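Local atomic coordinates of regulator of G-protein signaling 16 (Mus musculus, PDB entry 3C7L), a protein that speeds GTP hydrolysis by G protein alpha subunits, returning them to the inactive GDP-bound form and so shortening receptor signals, including those of phototransduction. Residues Leu16-Arg19 with Leu24-Asn27; His36-Thr41 with Pro125-Ser130; Glu45-Phe50 with Gly113-Leu118; Glu55-Ile60 with Thr64-Arg69. All blocks are in the same frame, centred on the assembly; numbering follows the deposited sequence.

Interaction 1: Leu16-Arg19 with Leu24-Asn27; sequences LGWR and LLLN
Two short helices at the N-terminal end of the RGS domain, 15-20 and 22-25, follow each other almost without a break, and here Trp18 and Gly17 of the first meet Leu25 and Leu24 of the second. The backbones come very near: the CA atoms of Trp18 and Leu25 are 4.1 Å apart. Leu25 lays its CD1 methyl over one face of the indole, off toward the rim, 3.4 Å from Trp18 CG, and the two side chains cross at about a right angle. With its CG anti to the backbone N (chi1 173°), Leu25 sends this branch across to the tryptophan. The indole also touches Ser28 and Leu136, and NE1 makes a weak hydrogen bond to Asp14. At the other end of the contact Leu24 packs on bare backbone. Its CB lies 3.4 Å from Gly17 O and its CD1 3.6 Å from Gly17 CA, so the leucine lies directly against the glycine. No hydrogen bond joins the segments; van der Waals packing carries the contact, methyl on indole and leucine on backbone, and the carbonyl of Trp18 is taken instead by the hydroxyl of Tyr124. Leu25 also touches Tyr124 and Phe127 of helix 109-128, which places the pair in the terminal subdomain of the RGS fold, where the helices near the N-terminus pack with those at the C-terminal end.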
loop_
_atom_site.group_PDB
_atom_site.type_symbol
_atom_site.label_atom_id
_atom_site.label_comp_id
_atom_site.label_asym_id
_atom_site.label_seq_id
_atom_site.Cartn_x
_atom_site.Cartn_y
_atom_site.Cartn_z
ATOM N N LEU A 16 9.862 9.475 -16.480
ATOM C CA LEU A 16 10.461 10.614 -15.797
ATOM C C LEU A 16 9.621 10.915 -14.561
ATOM O O LEU A 16 10.149 11.171 -13.478
ATOM C CB LEU A 16 10.483 11.833 -16.729
ATOM C CG LEU A 16 11.259 13.098 -16.342
ATOM C CD1 LEU A 16 11.195 14.107 -17.480
ATOM C CD2 LEU A 16 10.689 13.713 -15.101
ATOM N N GLY A 17 8.302 10.874 -14.724
ATOM C CA GLY A 17 7.431 11.144 -13.597
ATOM C C GLY A 17 7.641 10.207 -12.418
ATOM O O GLY A 17 7.475 10.611 -11.269
ATOM N N TRP A 18 8.005 8.957 -12.687
ATOM C CA TRP A 18 8.211 7.988 -11.613
ATOM C C TRP A 18 9.259 8.434 -10.597
ATOM O O TRP A 18 9.165 8.091 -9.415
ATOM C CB TRP A 18 8.625 6.620 -12.169
ATOM C CG TRP A 18 7.695 6.010 -13.172
ATOM C CD1 TRP A 18 6.527 6.529 -13.650
ATOM C CD2 TRP A 18 7.914 4.789 -13.883
ATOM N NE1 TRP A 18 6.008 5.708 -14.626
ATOM C CE2 TRP A 18 6.843 4.633 -14.789
ATOM C CE3 TRP A 18 8.919 3.812 -13.846
ATOM C CZ2 TRP A 18 6.751 3.540 -15.656
ATOM C CZ3 TRP A 18 8.828 2.725 -14.708
ATOM C CH2 TRP A 18 7.753 2.599 -15.600
ATOM N N ARG A 19 10.275 9.170 -11.038
ATOM C CA ARG A 19 11.273 9.622 -10.075
ATOM C C ARG A 19 10.998 11.033 -9.567
ATOM O O ARG A 19 11.632 11.486 -8.620
ATOM C CB ARG A 19 12.691 9.500 -10.646
ATOM C CG ARG A 19 12.946 10.232 -11.929
ATOM C CD ARG A 19 14.123 9.590 -12.659
ATOM N NE ARG A 19 15.160 10.556 -12.997
ATOM C CZ ARG A 19 14.948 11.677 -13.677
ATOM N NH1 ARG A 19 13.731 11.984 -14.102
ATOM N NH2 ARG A 19 15.954 12.499 -13.922
ATOM N N LEU A 24 3.214 9.497 -8.892
ATOM C CA LEU A 24 3.138 9.320 -10.337
ATOM C C LEU A 24 3.515 7.882 -10.690
ATOM O O LEU A 24 2.936 7.284 -11.594
ATOM C CB LEU A 24 4.063 10.306 -11.061
ATOM C CG LEU A 24 3.640 11.778 -11.025
ATOM C CD1 LEU A 24 4.552 12.594 -11.939
ATOM C CD2 LEU A 24 2.197 11.909 -11.461
ATOM N N LEU A 25 4.492 7.325 -9.981
ATOM C CA LEU A 25 4.887 5.944 -10.225
ATOM C C LEU A 25 3.697 5.017 -9.949
ATOM O O LEU A 25 3.403 4.114 -10.733
ATOM C CB LEU A 25 6.058 5.548 -9.319
ATOM C CG LEU A 25 6.480 4.072 -9.343
ATOM C CD1 LEU A 25 6.960 3.688 -10.732
ATOM C CD2 LEU A 25 7.590 3.838 -8.327
ATOM N N LEU A 26 3.015 5.263 -8.835
ATOM C CA LEU A 26 1.869 4.462 -8.407
ATOM C C LEU A 26 0.621 4.579 -9.284
ATOM O O LEU A 26 -0.329 3.814 -9.117
ATOM C CB LEU A 26 1.517 4.816 -6.961
ATOM C CG LEU A 26 2.656 4.528 -5.978
ATOM C CD1 LEU A 26 2.357 5.136 -4.628
ATOM C CD2 LEU A 26 2.857 3.018 -5.866
ATOM N N ASN A 27 0.623 5.529 -10.213
ATOM C CA ASN A 27 -0.509 5.728 -11.113
ATOM C C ASN A 27 -0.134 5.241 -12.511
ATOM O O ASN A 27 -0.895 5.395 -13.467
ATOM C CB ASN A 27 -0.885 7.213 -11.172
ATOM C CG ASN A 27 -2.124 7.477 -12.018
ATOM O OD1 ASN A 27 -2.366 8.607 -12.444
ATOM N ND2 ASN A 27 -2.920 6.436 -12.254
#

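Interaction 2: His36-Thr41 with Pro125-Ser130; sequences HAFLKT and PRFLKS
Phe38, on helix 29-40, reaches across to the last turn of helix 109-128 and the bend after it. Its CB starts the contact, 3.8 Å from CD1 of Phe127, and with CG anti to the backbone N (chi1 180°) the ring is carried on over the backbone of the facing segment. Along one side of the ring CD2 meets Phe127 CB at 3.9 Å, and CE2 comes to the backbone N of the same residue. On the other side CE1 lies 3.9 Å from Ser130 CB. The ring ends at CZ, 3.7 Å from Arg126 NH1, with the guanidinium inclined to it by 38°. Phe127 CA sits almost squarely over the middle of the Phe38 face, a CH-pi contact 3.9 Å from the centroid. The two aromatic rings form an offset edge-to-face pair, the edge of Phe127 turned to the face of Phe38, with planes at 60°.

The polar groups beside the ring have partners of their own. Ser130 OG donates to Phe127 O at 2.7 Å, and Ser130 N reaches that carbonyl from the same face, so two bonds hold the bend on which Phe38 rests. Arg126 is engaged by salt bridges to Glu42 and Asp122. The Phe127 ring also meets that of Phe35. Ser130 stands at the N-cap position of helix 131-134, and the whole is an aromatic helix-to-helix contact of the terminal subdomain of the RGS fold.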
loop_
_atom_site.group_PDB
_atom_site.type_symbol
_atom_site.label_atom_id
_atom_site.label_comp_id
_atom_site.label_asym_id
_atom_site.label_seq_id
_atom_site.Cartn_x
_atom_site.Cartn_y
_atom_site.Cartn_z
ATOM N N HIS A 36 6.210 -3.683 -8.505
ATOM C CA HIS A 36 5.647 -4.840 -7.815
ATOM C C HIS A 36 6.620 -6.015 -7.903
ATOM O O HIS A 36 6.882 -6.691 -6.910
ATOM C CB HIS A 36 4.285 -5.225 -8.419
ATOM C CG HIS A 36 3.571 -6.306 -7.664
ATOM N ND1 HIS A 36 3.745 -7.646 -7.935
ATOM C CD2 HIS A 36 2.719 -6.245 -6.614
ATOM C CE1 HIS A 36 3.034 -8.364 -7.082
ATOM N NE2 HIS A 36 2.402 -7.538 -6.270
ATOM N N ALA A 37 7.170 -6.238 -9.092
ATOM C CA ALA A 37 8.117 -7.329 -9.294
ATOM C C ALA A 37 9.378 -7.115 -8.466
ATOM O O ALA A 37 9.921 -8.066 -7.896
ATOM C CB ALA A 37 8.467 -7.444 -10.764
ATOM N N PHE A 38 9.842 -5.867 -8.391
ATOM C CA PHE A 38 11.033 -5.550 -7.612
ATOM C C PHE A 38 10.778 -5.903 -6.146
ATOM O O PHE A 38 11.614 -6.531 -5.492
ATOM C CB PHE A 38 11.372 -4.059 -7.740
ATOM C CG PHE A 38 12.589 -3.641 -6.959
ATOM C CD1 PHE A 38 13.868 -3.925 -7.429
ATOM C CD2 PHE A 38 12.453 -2.973 -5.742
ATOM C CE1 PHE A 38 15.002 -3.547 -6.696
ATOM C CE2 PHE A 38 13.580 -2.592 -5.003
ATOM C CZ PHE A 38 14.853 -2.880 -5.483
ATOM N N LEU A 39 9.616 -5.496 -5.639
ATOM C CA LEU A 39 9.236 -5.767 -4.256
ATOM C C LEU A 39 9.061 -7.256 -3.961
ATOM O O LEU A 39 9.440 -7.735 -2.897
ATOM C CB LEU A 39 7.938 -5.023 -3.912
ATOM C CG LEU A 39 8.031 -3.497 -3.940
ATOM C CD1 LEU A 39 6.703 -2.875 -3.532
ATOM C CD2 LEU A 39 9.134 -3.046 -3.003
ATOM N N LYS A 40 8.482 -7.986 -4.902
ATOM C CA LYS A 40 8.252 -9.417 -4.722
ATOM C C LYS A 40 9.549 -10.198 -4.513
ATOM O O LYS A 40 9.585 -11.164 -3.742
ATOM C CB LYS A 40 7.496 -9.978 -5.933
ATOM C CG LYS A 40 6.971 -11.388 -5.740
ATOM C CD LYS A 40 6.054 -11.796 -6.888
ATOM C CE LYS A 40 5.405 -13.152 -6.635
ATOM N NZ LYS A 40 4.411 -13.507 -7.693
ATOM N N THR A 41 10.617 -9.787 -5.187
ATOM C CA THR A 41 11.880 -10.496 -5.035
ATOM C C THR A 41 12.470 -10.324 -3.635
ATOM O O THR A 41 13.347 -11.091 -3.232
ATOM C CB THR A 41 12.916 -10.056 -6.088
ATOM O OG1 THR A 41 13.317 -8.706 -5.832
ATOM C CG2 THR A 41 12.318 -10.152 -7.490
ATOM N N PRO A 125 13.465 4.220 -3.594
ATOM C CA PRO A 125 14.732 4.751 -4.100
ATOM C C PRO A 125 15.649 3.653 -4.637
ATOM O O PRO A 125 16.386 3.878 -5.590
ATOM C CB PRO A 125 15.323 5.452 -2.881
ATOM C CG PRO A 125 14.109 5.954 -2.182
ATOM C CD PRO A 125 13.187 4.753 -2.248
ATOM N N ARG A 126 15.615 2.468 -4.033
ATOM C CA ARG A 126 16.465 1.387 -4.521
ATOM C C ARG A 126 15.948 0.868 -5.861
ATOM O O ARG A 126 16.725 0.426 -6.712
ATOM C CB ARG A 126 16.568 0.251 -3.486
ATOM C CG ARG A 126 17.439 0.632 -2.289
ATOM C CD ARG A 126 17.706 -0.510 -1.317
ATOM N NE ARG A 126 16.520 -0.927 -0.573
ATOM C CZ ARG A 126 15.743 -1.951 -0.908
ATOM N NH1 ARG A 126 16.018 -2.675 -1.986
ATOM N NH2 ARG A 126 14.700 -2.264 -0.151
ATOM N N PHE A 127 14.636 0.938 -6.053
ATOM C CA PHE A 127 14.023 0.502 -7.308
ATOM C C PHE A 127 14.517 1.397 -8.433
ATOM O O PHE A 127 14.809 0.925 -9.538
ATOM C CB PHE A 127 12.490 0.611 -7.240
ATOM C CG PHE A 127 11.812 0.547 -8.594
ATOM C CD1 PHE A 127 11.858 -0.615 -9.361
ATOM C CD2 PHE A 127 11.141 1.659 -9.105
ATOM C CE1 PHE A 127 11.248 -0.674 -10.616
ATOM C CE2 PHE A 127 10.526 1.610 -10.362
ATOM C CZ PHE A 127 10.581 0.441 -11.117
ATOM N N LEU A 128 14.588 2.694 -8.151
ATOM C CA LEU A 128 15.028 3.663 -9.150
ATOM C C LEU A 128 16.487 3.478 -9.535
ATOM O O LEU A 128 16.899 3.868 -10.625
ATOM C CB LEU A 128 14.805 5.086 -8.638
ATOM C CG LEU A 128 13.346 5.461 -8.360
ATOM C CD1 LEU A 128 13.288 6.893 -7.826
ATOM C CD2 LEU A 128 12.517 5.325 -9.637
ATOM N N LYS A 129 17.266 2.877 -8.644
ATOM C CA LYS A 129 18.682 2.653 -8.908
ATOM C C LYS A 129 18.965 1.219 -9.343
ATOM O O LYS A 129 20.108 0.766 -9.301
ATOM C CB LYS A 129 19.501 3.000 -7.660
ATOM C CG LYS A 129 19.410 4.467 -7.285
ATOM C CD LYS A 129 19.962 4.742 -5.898
ATOM C CE LYS A 129 19.694 6.186 -5.500
ATOM N NZ LYS A 129 19.965 6.430 -4.054
ATOM N N SER A 130 17.923 0.512 -9.772
ATOM C CA SER A 130 18.068 -0.873 -10.210
ATOM C C SER A 130 17.865 -0.970 -11.719
ATOM O O SER A 130 17.365 -0.038 -12.347
ATOM C CB SER A 130 17.028 -1.750 -9.526
ATOM O OG SER A 130 15.750 -1.501 -10.077
#

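Interaction 3: Glu45-Phe50 with Gly113-Leu118; sequences EENLEF and GKTRTL
Helices 45-57 and 109-128 cross at a steep slant, closer to antiparallel than parallel: the axes of the two short segments approach to 9.3 Å with a signed crossing angle of -136°, and the CA atoms of Asn47 and Thr115 are closest at 5.8 Å. The two branches of Thr115 do different work. CG2, set anti to the backbone N, presses onto the first turn of helix 45-57, 3.3 Å from Asn47 O and 3.5 Å from Asn47 CB. OG1 falls beside its own backbone N (chi1 -59°) and comes 3.5 Å from Phe50 CD2 without bonding to the ring; its hydrogen bond goes back to Ala111 O, a turn earlier in the same helix. Thr115 CB lies at the edge of the Phe50 ring, in its plane, 3.9 Å from CD2.

One turn further along helix 109-128, Leu118 points its CD2 methyl at the amide of Asn47, 3.6 Å from OD1 and 3.7 Å from ND2. Asn47 corresponds to an asparagine that contacts G alpha in related RGS domains, so this packing probably lies just behind the G alpha-binding surface. Beyond the contact Phe50 packs on Ile73 of helix 63-78.

Although asparagine and threonine meet in a buried place, no hydrogen bond passes between the segments. The threonine hydroxyl is satisfied within its own helix and gives its methyl to the neighbour, so these two helices of the RGS bundle are joined here by shape and van der Waals packing.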
loop_
_atom_site.group_PDB
_atom_site.type_symbol
_atom_site.label_atom_id
_atom_site.label_comp_id
_atom_site.label_asym_id
_atom_site.label_seq_id
_atom_site.Cartn_x
_atom_site.Cartn_y
_atom_site.Cartn_z
ATOM N N GLU A 45 6.096 -7.028 -1.427
ATOM C CA GLU A 45 5.069 -6.559 -2.356
ATOM C C GLU A 45 3.728 -6.290 -1.668
ATOM O O GLU A 45 2.877 -5.577 -2.213
ATOM C CB GLU A 45 4.854 -7.556 -3.506
ATOM C CG GLU A 45 4.001 -8.768 -3.159
ATOM C CD GLU A 45 4.798 -9.899 -2.545
ATOM O OE1 GLU A 45 5.958 -9.669 -2.154
ATOM O OE2 GLU A 45 4.259 -11.020 -2.447
ATOM N N GLU A 46 3.536 -6.862 -0.480
ATOM C CA GLU A 46 2.300 -6.658 0.267
ATOM C C GLU A 46 2.116 -5.177 0.598
ATOM O O GLU A 46 0.991 -4.713 0.746
ATOM C CB GLU A 46 2.304 -7.461 1.571
ATOM C CG GLU A 46 3.344 -7.004 2.575
ATOM C CD GLU A 46 4.643 -7.786 2.478
ATOM O OE1 GLU A 46 4.944 -8.329 1.389
ATOM O OE2 GLU A 46 5.369 -7.845 3.497
ATOM N N ASN A 47 3.217 -4.441 0.725
ATOM C CA ASN A 47 3.130 -3.011 1.029
ATOM C C ASN A 47 2.413 -2.280 -0.100
ATOM O O ASN A 47 1.553 -1.421 0.138
ATOM C CB ASN A 47 4.525 -2.402 1.224
ATOM C CG ASN A 47 5.213 -2.916 2.473
ATOM O OD1 ASN A 47 4.556 -3.239 3.467
ATOM N ND2 ASN A 47 6.544 -2.978 2.438
ATOM N N LEU A 48 2.777 -2.621 -1.334
ATOM C CA LEU A 48 2.173 -2.000 -2.504
ATOM C C LEU A 48 0.733 -2.472 -2.715
ATOM O O LEU A 48 -0.134 -1.682 -3.075
ATOM C CB LEU A 48 3.010 -2.315 -3.753
ATOM C CG LEU A 48 2.447 -1.840 -5.096
ATOM C CD1 LEU A 48 2.255 -0.327 -5.081
ATOM C CD2 LEU A 48 3.394 -2.249 -6.208
ATOM N N GLU A 49 0.480 -3.760 -2.494
ATOM C CA GLU A 49 -0.863 -4.305 -2.669
ATOM C C GLU A 49 -1.825 -3.667 -1.678
ATOM O O GLU A 49 -2.969 -3.356 -2.014
ATOM C CB GLU A 49 -0.832 -5.830 -2.495
ATOM C CG GLU A 49 -0.021 -6.506 -3.593
ATOM C CD GLU A 49 0.169 -7.999 -3.398
ATOM O OE1 GLU A 49 -0.168 -8.529 -2.314
ATOM O OE2 GLU A 49 0.676 -8.636 -4.342
ATOM N N PHE A 50 -1.350 -3.458 -0.456
ATOM C CA PHE A 50 -2.160 -2.841 0.583
ATOM C C PHE A 50 -2.476 -1.390 0.229
ATOM O O PHE A 50 -3.618 -0.951 0.361
ATOM C CB PHE A 50 -1.425 -2.902 1.927
ATOM C CG PHE A 50 -2.062 -2.075 3.007
ATOM C CD1 PHE A 50 -3.382 -2.295 3.385
ATOM C CD2 PHE A 50 -1.342 -1.075 3.648
ATOM C CE1 PHE A 50 -3.976 -1.528 4.385
ATOM C CE2 PHE A 50 -1.921 -0.307 4.642
ATOM C CZ PHE A 50 -3.243 -0.532 5.014
ATOM N N GLY A 113 -0.223 5.349 5.427
ATOM C CA GLY A 113 0.889 6.284 5.472
ATOM C C GLY A 113 2.177 5.645 5.961
ATOM O O GLY A 113 3.263 5.949 5.451
ATOM N N LYS A 114 2.077 4.772 6.959
ATOM C CA LYS A 114 3.259 4.094 7.480
ATOM C C LYS A 114 3.794 3.156 6.402
ATOM O O LYS A 114 5.003 3.076 6.174
ATOM C CB LYS A 114 2.918 3.272 8.728
ATOM C CG LYS A 114 2.446 4.066 9.929
ATOM C CD LYS A 114 3.521 4.996 10.462
ATOM C CE LYS A 114 3.057 5.695 11.734
ATOM N NZ LYS A 114 4.100 6.614 12.271
ATOM N N THR A 115 2.884 2.447 5.737
ATOM C CA THR A 115 3.266 1.513 4.683
ATOM C C THR A 115 3.853 2.268 3.495
ATOM O O THR A 115 4.796 1.796 2.853
ATOM C CB THR A 115 2.059 0.665 4.237
ATOM O OG1 THR A 115 1.558 -0.063 5.367
ATOM C CG2 THR A 115 2.471 -0.331 3.155
ATOM N N ARG A 116 3.308 3.447 3.213
ATOM C CA ARG A 116 3.822 4.266 2.118
ATOM C C ARG A 116 5.286 4.631 2.401
ATOM O O ARG A 116 6.146 4.548 1.519
ATOM C CB ARG A 116 3.012 5.556 1.983
ATOM C CG ARG A 116 3.515 6.451 0.862
ATOM C CD ARG A 116 2.962 7.867 0.933
ATOM N NE ARG A 116 3.613 8.710 -0.066
ATOM C CZ ARG A 116 3.050 9.135 -1.191
ATOM N NH1 ARG A 116 1.793 8.819 -1.491
ATOM N NH2 ARG A 116 3.764 9.858 -2.043
ATOM N N THR A 117 5.563 5.038 3.639
ATOM C CA THR A 117 6.916 5.418 4.023
ATOM C C THR A 117 7.861 4.223 3.968
ATOM O O THR A 117 9.041 4.368 3.649
ATOM C CB THR A 117 6.934 6.037 5.432
ATOM O OG1 THR A 117 6.151 7.234 5.427
ATOM C CG2 THR A 117 8.358 6.380 5.856
ATOM N N LEU A 118 7.333 3.042 4.272
ATOM C CA LEU A 118 8.124 1.818 4.233
ATOM C C LEU A 118 8.685 1.681 2.810
ATOM O O LEU A 118 9.810 1.226 2.610
ATOM C CB LEU A 118 7.229 0.622 4.572
ATOM C CG LEU A 118 7.714 -0.500 5.497
ATOM C CD1 LEU A 118 8.324 0.061 6.776
ATOM C CD2 LEU A 118 6.523 -1.392 5.828
#

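Interaction 4: Glu55-Ile60 with Thr64-Arg69; sequences EEFKKI and TKLASR
The Phe57 ring is met at its edge: Leu66 O lies in the ring plane, 3.4 Å from CE1, and Arg69 CG stands 3.4 Å from CD1. The arginine chain runs back past the ring, antiparallel to it, with ring and guanidinium planes 45° apart. One face of that guanidinium receives the CD1 methyl of Ile60, about 4.1 Å above the plane and offset toward the rim. Arg69 folds back this way because its chain bends at chi2 and chi3 (70° and 76°). The contact closes an alpha-alpha hairpin: helix 45-57 runs out into a type I beta turn from Phe57 to Ile60, and helix 63-78 starts soon after, the two belonging to the antiparallel helical bundle of the RGS domain. Ile60 fills the angle between them. Its CG2 touches Lys65 CB at 3.5 Å, and the extended lysine passes it at about a right angle, bringing CE 3.7 Å from Ile60 CD1. Leu66 CD2 touches both apolar residues of the facing segment, 3.7 Å from Phe57 CE1 and from Ile60 CB. Glu56 OE1 stays 4.3 Å from Arg69 NE, too far for a salt bridge. Phe57 also makes an edge-to-face pair with Phe108 and touches Ile73.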
loop_
_atom_site.group_PDB
_atom_site.type_symbol
_atom_site.label_atom_id
_atom_site.label_comp_id
_atom_site.label_asym_id
_atom_site.label_seq_id
_atom_site.Cartn_x
_atom_site.Cartn_y
_atom_site.Cartn_z
ATOM N N GLU A 55 -6.648 2.625 -1.798
ATOM C CA GLU A 55 -7.078 3.580 -2.811
ATOM C C GLU A 55 -8.430 3.221 -3.416
ATOM O O GLU A 55 -9.254 4.099 -3.674
ATOM C CB GLU A 55 -6.035 3.677 -3.923
ATOM C CG GLU A 55 -4.772 4.400 -3.520
ATOM C CD GLU A 55 -5.036 5.810 -3.036
ATOM O OE1 GLU A 55 -5.112 6.018 -1.809
ATOM O OE2 GLU A 55 -5.191 6.709 -3.882
ATOM N N GLU A 56 -8.664 1.938 -3.657
ATOM C CA GLU A 56 -9.940 1.542 -4.225
ATOM C C GLU A 56 -11.030 1.579 -3.144
ATOM O O GLU A 56 -12.194 1.864 -3.434
ATOM C CB GLU A 56 -9.840 0.149 -4.862
ATOM C CG GLU A 56 -9.522 -0.976 -3.899
ATOM C CD GLU A 56 -9.637 -2.353 -4.545
ATOM O OE1 GLU A 56 -10.637 -2.587 -5.258
ATOM O OE2 GLU A 56 -8.738 -3.199 -4.329
ATOM N N PHE A 57 -10.647 1.317 -1.899
ATOM C CA PHE A 57 -11.586 1.330 -0.776
ATOM C C PHE A 57 -12.267 2.684 -0.587
ATOM O O PHE A 57 -13.468 2.752 -0.326
ATOM C CB PHE A 57 -10.856 0.955 0.520
ATOM C CG PHE A 57 -11.684 1.139 1.770
ATOM C CD1 PHE A 57 -12.746 0.286 2.054
ATOM C CD2 PHE A 57 -11.398 2.169 2.663
ATOM C CE1 PHE A 57 -13.510 0.452 3.207
ATOM C CE2 PHE A 57 -12.158 2.346 3.823
ATOM C CZ PHE A 57 -13.216 1.485 4.094
ATOM N N LYS A 58 -11.505 3.761 -0.714
ATOM C CA LYS A 58 -12.066 5.089 -0.522
ATOM C C LYS A 58 -13.030 5.556 -1.610
ATOM O O LYS A 58 -13.674 6.596 -1.470
ATOM C CB LYS A 58 -10.949 6.108 -0.330
ATOM C CG LYS A 58 -10.307 6.016 1.044
ATOM C CD LYS A 58 -9.485 7.250 1.357
ATOM C CE LYS A 58 -8.936 7.207 2.775
ATOM N NZ LYS A 58 -8.106 8.407 3.087
ATOM N N LYS A 59 -13.137 4.783 -2.683
ATOM C CA LYS A 59 -14.047 5.112 -3.771
ATOM C C LYS A 59 -15.433 4.504 -3.530
ATOM O O LYS A 59 -16.398 4.853 -4.208
ATOM C CB LYS A 59 -13.488 4.602 -5.099
ATOM C CG LYS A 59 -14.471 4.705 -6.250
ATOM C CD LYS A 59 -13.901 4.138 -7.532
ATOM C CE LYS A 59 -14.962 4.102 -8.612
ATOM N NZ LYS A 59 -16.082 3.206 -8.214
ATOM N N ILE A 60 -15.524 3.594 -2.562
ATOM C CA ILE A 60 -16.786 2.926 -2.236
ATOM C C ILE A 60 -17.744 3.860 -1.494
ATOM O O ILE A 60 -17.358 4.510 -0.523
ATOM C CB ILE A 60 -16.538 1.673 -1.365
ATOM C CG1 ILE A 60 -15.612 0.702 -2.105
ATOM C CG2 ILE A 60 -17.858 0.988 -1.033
ATOM C CD1 ILE A 60 -15.270 -0.544 -1.310
ATOM N N THR A 64 -22.739 -0.838 3.135
ATOM C CA THR A 64 -22.560 -2.283 3.232
ATOM C C THR A 64 -21.257 -2.733 2.585
ATOM O O THR A 64 -20.535 -3.559 3.144
ATOM C CB THR A 64 -23.732 -3.054 2.578
ATOM O OG1 THR A 64 -24.092 -2.428 1.338
ATOM C CG2 THR A 64 -24.934 -3.085 3.503
ATOM N N LYS A 65 -20.950 -2.191 1.412
ATOM C CA LYS A 65 -19.720 -2.561 0.723
ATOM C C LYS A 65 -18.508 -2.040 1.489
ATOM O O LYS A 65 -17.487 -2.717 1.568
ATOM C CB LYS A 65 -19.699 -2.016 -0.706
ATOM C CG LYS A 65 -18.511 -2.519 -1.516
ATOM C CD LYS A 65 -18.509 -1.965 -2.933
ATOM C CE LYS A 65 -17.292 -2.448 -3.715
ATOM N NZ LYS A 65 -17.273 -1.899 -5.102
ATOM N N LEU A 66 -18.619 -0.838 2.046
ATOM C CA LEU A 66 -17.525 -0.262 2.824
ATOM C C LEU A 66 -17.206 -1.193 3.992
ATOM O O LEU A 66 -16.044 -1.499 4.257
ATOM C CB LEU A 66 -17.910 1.118 3.370
ATOM C CG LEU A 66 -17.802 2.320 2.430
ATOM C CD1 LEU A 66 -18.528 3.518 3.036
ATOM C CD2 LEU A 66 -16.333 2.642 2.177
ATOM N N ALA A 67 -18.251 -1.640 4.683
ATOM C CA ALA A 67 -18.098 -2.539 5.824
ATOM C C ALA A 67 -17.397 -3.828 5.414
ATOM O O ALA A 67 -16.424 -4.245 6.044
ATOM C CB ALA A 67 -19.465 -2.864 6.421
ATOM N N SER A 68 -17.900 -4.449 4.352
ATOM C CA SER A 68 -17.346 -5.697 3.843
ATOM C C SER A 68 -15.888 -5.561 3.395
ATOM O O SER A 68 -15.030 -6.337 3.813
ATOM C CB SER A 68 -18.198 -6.207 2.675
ATOM O OG SER A 68 -17.629 -7.366 2.096
ATOM N N ARG A 69 -15.614 -4.582 2.541
ATOM C CA ARG A 69 -14.258 -4.365 2.049
ATOM C C ARG A 69 -13.287 -4.033 3.192
ATOM O O ARG A 69 -12.164 -4.538 3.228
ATOM C CB ARG A 69 -14.258 -3.239 1.008
ATOM C CG ARG A 69 -12.877 -2.809 0.537
ATOM C CD ARG A 69 -12.182 -3.845 -0.329
ATOM N NE ARG A 69 -12.721 -3.878 -1.683
ATOM C CZ ARG A 69 -13.702 -4.680 -2.076
ATOM N NH1 ARG A 69 -14.247 -5.527 -1.214
ATOM N NH2 ARG A 69 -14.144 -4.625 -3.328
#

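Interaction 3 is the buried contact, its centre about 4 Å from that of the chain; interactions 1 and 2 are partly buried, and interaction 4 lies at the surface on the far side of the chain's centre from interaction 2. Helix 109-128 serves both 2 and 3, and helix 45-57 both 3 and 4. Interactions 1, 2 and 3 touch one another: Arg19 packs on Leu128, Leu26 on Leu48, and His36 NE2 probably hydrogen-bonds Glu49 OE2. Interaction 4 touches none of them. All four lack hydrogen bonds across their segments, yet differ in material: leucine on indole in 1, aromatic pairing in 2, buried polar residues meeting through methyl and ring contacts in 3, and aliphatic parts of long charged side chains in 4.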